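Local atomic coordinates of demethyldecarbamoylnovobiocin O-methyltransferase (Streptomyces caeruleus, PDB entry 2WK1), a protein that transfers a methyl group from S-adenosyl-L-methionine to the 4-hydroxyl of the noviose moiety in the penultimate step of novobiocin biosynthesis. Residues 156-161 with 217-222. Numbering follows the deposited sequence.
Sequences AGDRKM and GDLYES. With SAH (S-adenosyl-L-homocysteine), chain B; EDO (1,2-ethanediol), chain F.
The carboxylate of D158 meets the start of helix 220-230 with both oxygens, its plane turned 57° from the ring of Y220. That ring leads away from D158, stacks on Y155 and sends its hydroxyl to E257; of the Y220 side chain, CB lies nearest the carboxylate, 3.4 Å from D158 OD1. Each oxygen uses its syn lone pair, on the side of the other oxygen, for one amide of the first helical turn. Y220 N donates to D158 OD1 at 2.8 Å, and E221 N to D158 OD2 at 3.0 Å with an N-H...O angle of 159°. CG anti to the carbonyl carbon (chi1 -73°) carries the D158 carboxylate from helix 156-161 to the start of helix 220-230, and the two bonds fix its rotation. A negative group here also faces the positive end of the helix dipole, which probably favours its ionised form. L219 holds the N-cap position, yet the two amides are taken by a residue some sixty positions earlier in the chain.

In this TylF-family methyltransferase, with its Rossmann-like sheet, residues 217-222 follow strand 210-215 and carry part of the cofactor pocket. S222 OG donates to N7 of the S-adenosyl-L-homocysteine adenine at 2.8 Å, so the helix start held by D158 also supplies a hydrogen bond to the adenine. A 1,2-ethanediol, probably from the crystallisation liquor, accepts a bond from G217 N.

Water 1 donates to D158 OD2 and to E221 OE1, bridging two acidic groups whose oxygens lie 4.5 Å apart. One turn along helix 156-161, M161 is bent at its end and lays CE against L219 CD2 at 3.7 Å and beside D218 O, while P250 of helix 249-261 touches D158, M161 and Y220.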
# COMPACT_ATOMS: atom_id res chain seq x y z
N ALA A 156 14.85 -5.90 37.38
CA ALA A 156 16.25 -6.09 37.02
C ALA A 156 16.42 -6.36 35.52
O ALA A 156 17.28 -5.80 34.87
CB ALA A 156 16.87 -7.22 37.86
N GLY A 157 15.56 -7.21 34.97
CA GLY A 157 15.64 -7.54 33.55
C GLY A 157 15.38 -6.35 32.64
O GLY A 157 15.98 -6.23 31.58
N ASP A 158 14.51 -5.45 33.08
CA ASP A 158 14.22 -4.24 32.31
C ASP A 158 15.39 -3.28 32.39
O ASP A 158 15.76 -2.68 31.38
CB ASP A 158 12.96 -3.54 32.84
CG ASP A 158 11.68 -4.26 32.50
OD1 ASP A 158 11.71 -5.19 31.65
OD2 ASP A 158 10.62 -3.88 33.08
N ARG A 159 15.98 -3.15 33.58
CA ARG A 159 17.14 -2.25 33.75
C ARG A 159 18.29 -2.67 32.87
O ARG A 159 18.93 -1.82 32.22
CB ARG A 159 17.61 -2.23 35.21
CG ARG A 159 16.63 -1.61 36.17
CD ARG A 159 17.25 -1.27 37.58
NE ARG A 159 18.25 -2.24 38.03
CZ ARG A 159 18.03 -3.25 38.87
NH1 ARG A 159 16.82 -3.48 39.38
NH2 ARG A 159 19.03 -4.06 39.21
N LYS A 160 18.55 -3.97 32.81
CA LYS A 160 19.65 -4.50 32.02
C LYS A 160 19.50 -4.23 30.53
O LYS A 160 20.50 -4.03 29.82
CB LYS A 160 19.83 -6.01 32.26
CG LYS A 160 21.20 -6.58 31.82
CD LYS A 160 21.26 -8.12 31.94
CE LYS A 160 22.64 -8.67 31.57
NZ LYS A 160 22.65 -10.17 31.43
N MET A 161 18.27 -4.22 30.03
CA MET A 161 18.02 -3.99 28.60
C MET A 161 18.21 -2.53 28.19
O MET A 161 18.60 -2.27 27.05
CB MET A 161 16.60 -4.44 28.21
CG MET A 161 16.41 -5.94 28.22
SD MET A 161 14.84 -6.48 27.51
CE MET A 161 13.60 -5.56 28.45
N GLY A 217 4.68 -4.06 24.40
CA GLY A 217 5.29 -3.01 25.21
C GLY A 217 6.72 -3.24 25.64
O GLY A 217 7.25 -2.45 26.42
N ASP A 218 7.35 -4.32 25.17
CA ASP A 218 8.81 -4.57 25.28
C ASP A 218 9.44 -4.84 26.65
O ASP A 218 10.51 -5.40 26.69
CB ASP A 218 9.60 -3.45 24.59
CG ASP A 218 9.61 -3.58 23.07
OD1 ASP A 218 9.70 -4.72 22.53
OD2 ASP A 218 9.53 -2.53 22.42
N LEU A 219 8.78 -4.46 27.75
CA LEU A 219 9.35 -4.59 29.10
C LEU A 219 8.52 -5.46 29.99
O LEU A 219 7.32 -5.60 29.78
CB LEU A 219 9.38 -3.21 29.78
CG LEU A 219 10.13 -2.08 29.13
CD1 LEU A 219 9.97 -0.80 29.97
CD2 LEU A 219 11.55 -2.49 28.99
N TYR A 220 9.15 -6.01 31.02
CA TYR A 220 8.41 -6.73 32.06
C TYR A 220 7.33 -5.83 32.63
O TYR A 220 6.16 -6.24 32.77
CB TYR A 220 9.35 -7.19 33.17
CG TYR A 220 8.66 -7.77 34.38
CD1 TYR A 220 8.20 -6.95 35.40
CD2 TYR A 220 8.47 -9.14 34.50
CE1 TYR A 220 7.57 -7.48 36.52
CE2 TYR A 220 7.85 -9.68 35.60
CZ TYR A 220 7.40 -8.85 36.60
OH TYR A 220 6.79 -9.38 37.73
N GLU A 221 7.70 -4.60 32.99
CA GLU A 221 6.73 -3.76 33.68
C GLU A 221 5.55 -3.37 32.80
O GLU A 221 4.41 -3.37 33.26
CB GLU A 221 7.39 -2.57 34.35
CG GLU A 221 7.95 -1.48 33.52
CD GLU A 221 8.13 -0.26 34.42
OE1 GLU A 221 9.12 -0.21 35.18
OE2 GLU A 221 7.23 0.61 34.42
N SER A 222 5.83 -3.07 31.54
CA SER A 222 4.80 -2.74 30.60
C SER A 222 3.84 -3.89 30.42
O SER A 222 2.62 -3.70 30.37
CB SER A 222 5.40 -2.34 29.27
OG SER A 222 6.29 -1.23 29.41
N SAH B . 3.17 -2.78 17.80
CA SAH B . 4.14 -1.86 17.11
CB SAH B . 5.51 -1.94 17.79
CG SAH B . 5.51 -1.42 19.22
SD SAH B . 7.13 -0.80 19.70
C SAH B . 4.16 -2.14 15.63
O SAH B . 5.14 -1.81 14.95
OXT SAH B . 3.16 -2.60 15.10
C5' SAH B . 6.92 -0.61 21.48
C4' SAH B . 5.95 0.53 21.84
O4' SAH B . 5.58 0.39 23.24
C3' SAH B . 6.50 1.94 21.64
O3' SAH B . 5.66 2.74 20.79
C2' SAH B . 6.57 2.49 23.09
O2' SAH B . 6.35 3.90 23.21
C1' SAH B . 5.48 1.70 23.81
N9 SAH B . 5.64 1.49 25.25
C8 SAH B . 6.42 0.54 25.82
N7 SAH B . 6.25 0.52 27.17
C5 SAH B . 5.32 1.46 27.45
C6 SAH B . 4.64 1.91 28.64
N6 SAH B . 4.95 1.38 29.81
N1 SAH B . 3.71 2.87 28.52
C2 SAH B . 3.37 3.38 27.33
N3 SAH B . 3.94 3.03 26.17
C4 SAH B . 4.88 2.06 26.20
C1 EDO F . 4.05 -7.77 25.64
O1 EDO F . 4.00 -6.38 26.14
C2 EDO F . 5.44 -8.30 25.25
O2 EDO F . 5.60 -8.27 23.81
O HOH W 1 10.84 -2.30 35.27